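Local atomic coordinates of holo-[acyl-carrier-protein] synthase (Neisseria meningitidis FAM18, PDB entry 5SUV), a protein that belongs to the 4'-phosphopantetheinyl transferase superfamily and binds coenzyme A in pockets of a three-chain assembly. Residues A[56-61]-A[72-77]. Numbering follows the deposited sequence.
With COA (coenzyme A), chain D.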
ATOM      1  N   ALA A  56       9.605  -3.402   6.167  1.00 26.83           N
ATOM      2  CA  ALA A  56      10.132  -3.590   4.819  1.00 28.25           C
ATOM      3  C   ALA A  56      10.520  -5.045   4.584  1.00 25.17           C
ATOM      4  O   ALA A  56      10.275  -5.596   3.509  1.00 25.47           O
ATOM      5  CB  ALA A  56      11.335  -2.673   4.603  1.00 28.99           C
ATOM      6  N   LYS A  57      11.133  -5.679   5.577  1.00 27.30           N
ATOM      7  CA  LYS A  57      11.500  -7.082   5.411  1.00 26.45           C
ATOM      8  C   LYS A  57      10.264  -7.967   5.341  1.00 28.31           C
ATOM      9  O   LYS A  57      10.194  -8.899   4.534  1.00 24.27           O
ATOM     10  CB  LYS A  57      12.411  -7.508   6.551  1.00 25.60           C
ATOM     11  CG  LYS A  57      13.687  -6.693   6.621  1.00 27.44           C
ATOM     12  CD  LYS A  57      14.398  -6.902   7.942  1.00 31.46           C
ATOM     13  CE  LYS A  57      15.573  -5.932   8.121  1.00 34.59           C
ATOM     14  NZ  LYS A  57      16.893  -6.594   7.848  1.00 31.83           N
ATOM     15  N   GLU A  58       9.260  -7.690   6.172  1.00 27.39           N
ATOM     16  CA  GLU A  58       8.061  -8.505   6.102  1.00 26.37           C
ATOM     17  C   GLU A  58       7.352  -8.321   4.764  1.00 21.45           C
ATOM     18  O   GLU A  58       6.874  -9.297   4.178  1.00 20.54           O
ATOM     19  CB  GLU A  58       7.130  -8.182   7.272  1.00 25.57           C
ATOM     20  CG  GLU A  58       7.666  -8.648   8.610  1.00 31.26           C
ATOM     21  CD  GLU A  58       6.580  -8.809   9.661  1.00 34.95           C
ATOM     22  OE1 GLU A  58       6.651  -9.774  10.456  1.00 37.12           O
ATOM     23  OE2 GLU A  58       5.656  -7.967   9.694  1.00 28.75           O
ATOM     24  N   ALA A  59       7.272  -7.081   4.260  1.00 24.94           N
ATOM     25  CA  ALA A  59       6.618  -6.872   2.974  1.00 22.62           C
ATOM     26  C   ALA A  59       7.420  -7.530   1.866  1.00 24.91           C
ATOM     27  O   ALA A  59       6.845  -8.091   0.929  1.00 18.54           O
ATOM     28  CB  ALA A  59       6.432  -5.390   2.678  1.00 23.36           C
ATOM     29  N   PHE A  60       8.754  -7.474   1.955  1.00 24.15           N
ATOM     30  CA  PHE A  60       9.580  -8.189   0.989  1.00 20.59           C
ATOM     31  C   PHE A  60       9.233  -9.675   0.975  1.00 18.92           C
ATOM     32  O   PHE A  60       9.001 -10.271  -0.083  1.00 18.19           O
ATOM     33  CB  PHE A  60      11.064  -7.981   1.311  1.00 21.47           C
ATOM     34  CG  PHE A  60      11.993  -8.703   0.354  1.00 21.61           C
ATOM     35  CD1 PHE A  60      12.281 -10.045   0.529  1.00 21.19           C
ATOM     36  CD2 PHE A  60      12.555  -8.034  -0.715  1.00 23.80           C
ATOM     37  CE1 PHE A  60      13.131 -10.715  -0.346  1.00 22.72           C
ATOM     38  CE2 PHE A  60      13.400  -8.691  -1.598  1.00 22.61           C
ATOM     39  CZ  PHE A  60      13.679 -10.036  -1.412  1.00 22.12           C
ATOM     40  N   ALA A  61       9.212 -10.299   2.153  1.00 19.43           N
ATOM     41  CA  ALA A  61       9.007 -11.740   2.222  1.00 25.58           C
ATOM     42  C   ALA A  61       7.634 -12.131   1.667  1.00 19.55           C
ATOM     43  O   ALA A  61       7.460 -13.205   1.081  1.00 19.95           O
ATOM     44  CB  ALA A  61       9.199 -12.185   3.670  1.00 22.45           C
ATOM     45  N   VAL A  72      15.101 -16.297   2.375  1.00 22.97           N
ATOM     46  CA  VAL A  72      14.295 -15.099   2.529  1.00 21.83           C
ATOM     47  C   VAL A  72      14.166 -14.869   4.026  1.00 27.96           C
ATOM     48  O   VAL A  72      13.149 -15.225   4.636  1.00 25.43           O
ATOM     49  CB  VAL A  72      12.918 -15.244   1.851  1.00 22.29           C
ATOM     50  CG1 VAL A  72      12.128 -13.953   1.943  1.00 21.85           C
ATOM     51  CG2 VAL A  72      13.079 -15.619   0.397  1.00 23.15           C
ATOM     52  N   SER A  73      15.195 -14.275   4.620  1.00 29.80           N
ATOM     53  CA  SER A  73      15.294 -14.095   6.060  1.00 29.01           C
ATOM     54  C   SER A  73      15.561 -12.636   6.403  1.00 29.15           C
ATOM     55  O   SER A  73      16.039 -11.844   5.582  1.00 26.20           O
ATOM     56  CB  SER A  73      16.393 -14.974   6.646  1.00 26.68           C
ATOM     57  OG  SER A  73      17.646 -14.664   6.063  1.00 29.93           O
ATOM     58  N   PHE A  74      15.259 -12.284   7.655  1.00 30.97           N
ATOM     59  CA  PHE A  74      15.558 -10.935   8.114  1.00 40.63           C
ATOM     60  C   PHE A  74      17.027 -10.605   7.925  1.00 29.52           C
ATOM     61  O   PHE A  74      17.373  -9.472   7.574  1.00 33.87           O
ATOM     62  CB  PHE A  74      15.173 -10.780   9.580  1.00 40.81           C
ATOM     63  CG  PHE A  74      13.698 -10.876   9.824  1.00 34.49           C
ATOM     64  CD1 PHE A  74      12.856  -9.849   9.458  1.00 35.44           C
ATOM     65  CD2 PHE A  74      13.166 -11.993  10.429  1.00 33.75           C
ATOM     66  CE1 PHE A  74      11.488  -9.933   9.700  1.00 33.39           C
ATOM     67  CE2 PHE A  74      11.809 -12.087  10.670  1.00 34.91           C
ATOM     68  CZ  PHE A  74      10.968 -11.063  10.299  1.00 33.55           C
ATOM     69  N   ARG A  75      17.907 -11.577   8.166  1.00 30.15           N
ATOM     70  CA  ARG A  75      19.338 -11.310   8.110  1.00 31.84           C
ATOM     71  C   ARG A  75      19.885 -11.236   6.691  1.00 31.43           C
ATOM     72  O   ARG A  75      21.042 -10.818   6.523  1.00 32.93           O
ATOM     73  CB  ARG A  75      20.121 -12.372   8.881  1.00 34.93           C
ATOM     74  CG  ARG A  75      20.042 -12.225  10.379  1.00 46.52           C
ATOM     75  CD  ARG A  75      21.041 -13.143  11.057  1.00 55.89           C
ATOM     76  NE  ARG A  75      20.981 -13.029  12.510  1.00 70.13           N
ATOM     77  CZ  ARG A  75      20.114 -13.680  13.282  1.00 80.42           C
ATOM     78  NH1 ARG A  75      19.215 -14.499  12.750  1.00 88.05           N
ATOM     79  NH2 ARG A  75      20.143 -13.509  14.595  1.00 80.46           N
ATOM     80  N   ASN A  76      19.071 -11.572   5.681  1.00 29.64           N
ATOM     81  CA  ASN A  76      19.463 -11.459   4.284  1.00 30.35           C
ATOM     82  C   ASN A  76      18.782 -10.309   3.558  1.00 28.82           C
ATOM     83  O   ASN A  76      19.166 -10.010   2.424  1.00 29.70           O
ATOM     84  CB  ASN A  76      19.159 -12.764   3.519  1.00 27.97           C
ATOM     85  CG  ASN A  76      20.268 -13.809   3.663  1.00 28.86           C
ATOM     86  OD1 ASN A  76      21.399 -13.494   4.050  1.00 30.51           O
ATOM     87  ND2 ASN A  76      19.936 -15.055   3.378  1.00 27.90           N
ATOM     88  N   ILE A  77      17.788  -9.662   4.161  1.00 28.37           N
ATOM     89  CA  ILE A  77      17.036  -8.591   3.510  1.00 27.89           C
ATOM     90  C   ILE A  77      17.471  -7.278   4.152  1.00 33.90           C
ATOM     91  O   ILE A  77      17.042  -6.954   5.264  1.00 35.26           O
ATOM     92  CB  ILE A  77      15.526  -8.777   3.659  1.00 26.22           C
ATOM     93  CG1 ILE A  77      15.042 -10.124   3.110  1.00 24.91           C
ATOM     94  CG2 ILE A  77      14.809  -7.608   2.993  1.00 29.29           C
ATOM     95  CD1 ILE A  77      13.687 -10.513   3.685  1.00 23.44           C
TER
HETATM   96  N1A COA D 201       3.482 -15.030   0.846  1.00 23.66           N
HETATM   97  C2A COA D 201       2.808 -13.858   0.885  1.00 24.54           C
HETATM   98  N3A COA D 201       1.981 -13.448   1.838  1.00 22.20           N
HETATM   99  C4A COA D 201       1.810 -14.340   2.877  1.00 24.46           C
HETATM  100  C5A COA D 201       2.441 -15.622   2.991  1.00 25.72           C
HETATM  101  C6A COA D 201       3.289 -15.892   1.892  1.00 22.15           C
HETATM  102  N6A COA D 201       3.910 -17.009   1.827  1.00 25.39           N
HETATM  103  N7A COA D 201       2.086 -16.255   4.080  1.00 26.20           N
HETATM  104  C8A COA D 201       1.259 -15.398   4.639  1.00 26.70           C
HETATM  105  N9A COA D 201       1.074 -14.245   3.958  1.00 29.68           N
HETATM  106  C1B COA D 201       0.185 -13.092   4.265  1.00 29.36           C
HETATM  107  C2B COA D 201      -1.313 -13.620   4.441  1.00 32.53           C
HETATM  108  O2B COA D 201      -2.197 -12.871   3.715  1.00 26.53           O
HETATM  109  C3B COA D 201      -1.460 -13.385   5.983  1.00 31.83           C
HETATM  110  O3B COA D 201      -2.673 -13.064   6.358  1.00 32.26           O
HETATM  111  P3B COA D 201      -3.962 -14.248   6.103  1.00 28.46           P
HETATM  112  O7A COA D 201      -3.386 -15.457   6.427  1.00 26.03           O
HETATM  113  O8A COA D 201      -4.282 -14.089   4.649  1.00 27.20           O
HETATM  114  O9A COA D 201      -4.935 -13.749   7.045  1.00 27.91           O
HETATM  115  C4B COA D 201      -0.574 -12.136   6.108  1.00 35.06           C
HETATM  116  O4B COA D 201       0.573 -12.459   5.417  1.00 28.39           O
HETATM  117  C5B COA D 201      -0.232 -11.731   7.544  1.00 42.61           C
HETATM  118  O5B COA D 201       0.454 -10.538   7.483  1.00 39.90           O
HETATM  119  P1A COA D 201       0.633  -9.802   8.901  1.00 36.18           P
HETATM  120  O1A COA D 201      -0.623  -9.560   9.476  1.00 43.37           O
HETATM  121  O2A COA D 201       1.660  -8.741   8.660  1.00 50.83           O
HETATM  122  O3A COA D 201       1.174 -11.112   9.765  1.00 52.16           O
HETATM  123  P2A COA D 201       2.647 -11.201  10.326  1.00 48.06           P
HETATM  124  O4A COA D 201       2.638 -12.392  11.072  1.00 47.76           O
HETATM  125  O5A COA D 201       3.113  -9.866  10.830  1.00 74.13           O
HETATM  126  O6A COA D 201       3.710 -11.503   9.017  1.00 58.93           O
HETATM  127  CBP COA D 201       4.688 -13.234   7.723  1.00 71.83           C
HETATM  128  CCP COA D 201       3.407 -12.620   8.379  1.00 70.76           C
HETATM  129  CDP COA D 201       4.312 -13.742   6.375  1.00 69.48           C
HETATM  130  CEP COA D 201       5.851 -12.289   7.576  1.00 65.34           C
HETATM  131  CAP COA D 201       5.087 -14.362   8.596  1.00 81.90           C
HETATM  132  OAP COA D 201       4.101 -15.339   8.575  1.00 87.32           O
HETATM  133  C9P COA D 201       6.372 -15.015   8.188  1.00 81.74           C
HETATM  134  O9P COA D 201       6.427 -15.659   7.200  1.00 66.54           O
HETATM  135  N8P COA D 201       7.481 -14.894   8.996  1.00 78.36           N
HETATM  136  C7P COA D 201       7.474 -14.148  10.223  1.00 74.54           C
HETATM  137  C6P COA D 201       8.163 -15.005  11.297  1.00 78.25           C
HETATM  138  C5P COA D 201       8.941 -14.087  12.168  1.00 97.72           C
HETATM  139  O5P COA D 201      10.129 -14.000  12.111  1.00115.72           O
HETATM  140  N4P COA D 201       8.237 -13.318  13.080  1.00 89.77           N
HETATM  141  C3P COA D 201       8.963 -12.359  13.917  1.00 78.42           C
HETATM  142  C2P COA D 201       9.974 -13.030  14.807  1.00 76.48           C
HETATM  143  S1P COA D 201      10.923 -11.731  15.573  1.00 73.88           S
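Lys57 leaves helix 46-63 and runs along the loop 72-77, giving its ammonium to two backbone carbonyls. NZ lies 2.6 Å from Ile77 O, almost in line with that carbonyl (C=O...N 161°). From Phe74 O the same NZ is 2.9 Å away, and here it sits 21° off the carbonyl plane. The chain is extended as far as CE and then bends at chi4 (-102°), which turns NZ to face both oxygens. The same nitrogen also bonds Ile31 O and forms a salt bridge with Glu36, so it ties the loop to the neighbouring helices 25-31 and 34-39.

The tightly packed part lies under the Lys57 stem. Ile77 lays CG2 over one face of the Phe60 ring, while its CD1 reaches Phe60 CD1 at 3.5 Å. Phe60 carries CG anti to its own N, which turns the ring toward the loop; Phe89 also meets this ring edge-to-face, and Leu95 of helix 93-102 adds to the packing. Farther along the helix, Val72 puts CG1 against Ala61 CB (3.8 Å) and near the edge of the Phe60 ring.

On the other side of Lys57, facing the ligand, fewer atoms meet. The Phe74 ring offers only its edge, to Lys57 CD (3.7 Å from CD1), and Glu58 CG just grazes it (4.2 Å from CE1); on its far edge CE2 approaches coenzyme A O5P. Beyond it the Glu58 carboxylate stands near the ligand's O5A and close to Asp9.

Chemically, the buried ammonium, held by three carbonyls and the Glu36 carboxylate, would be expected to stay charged and probably fixes the loop's path, and with it the backbone from which Phe74 reaches the coenzyme A pocket.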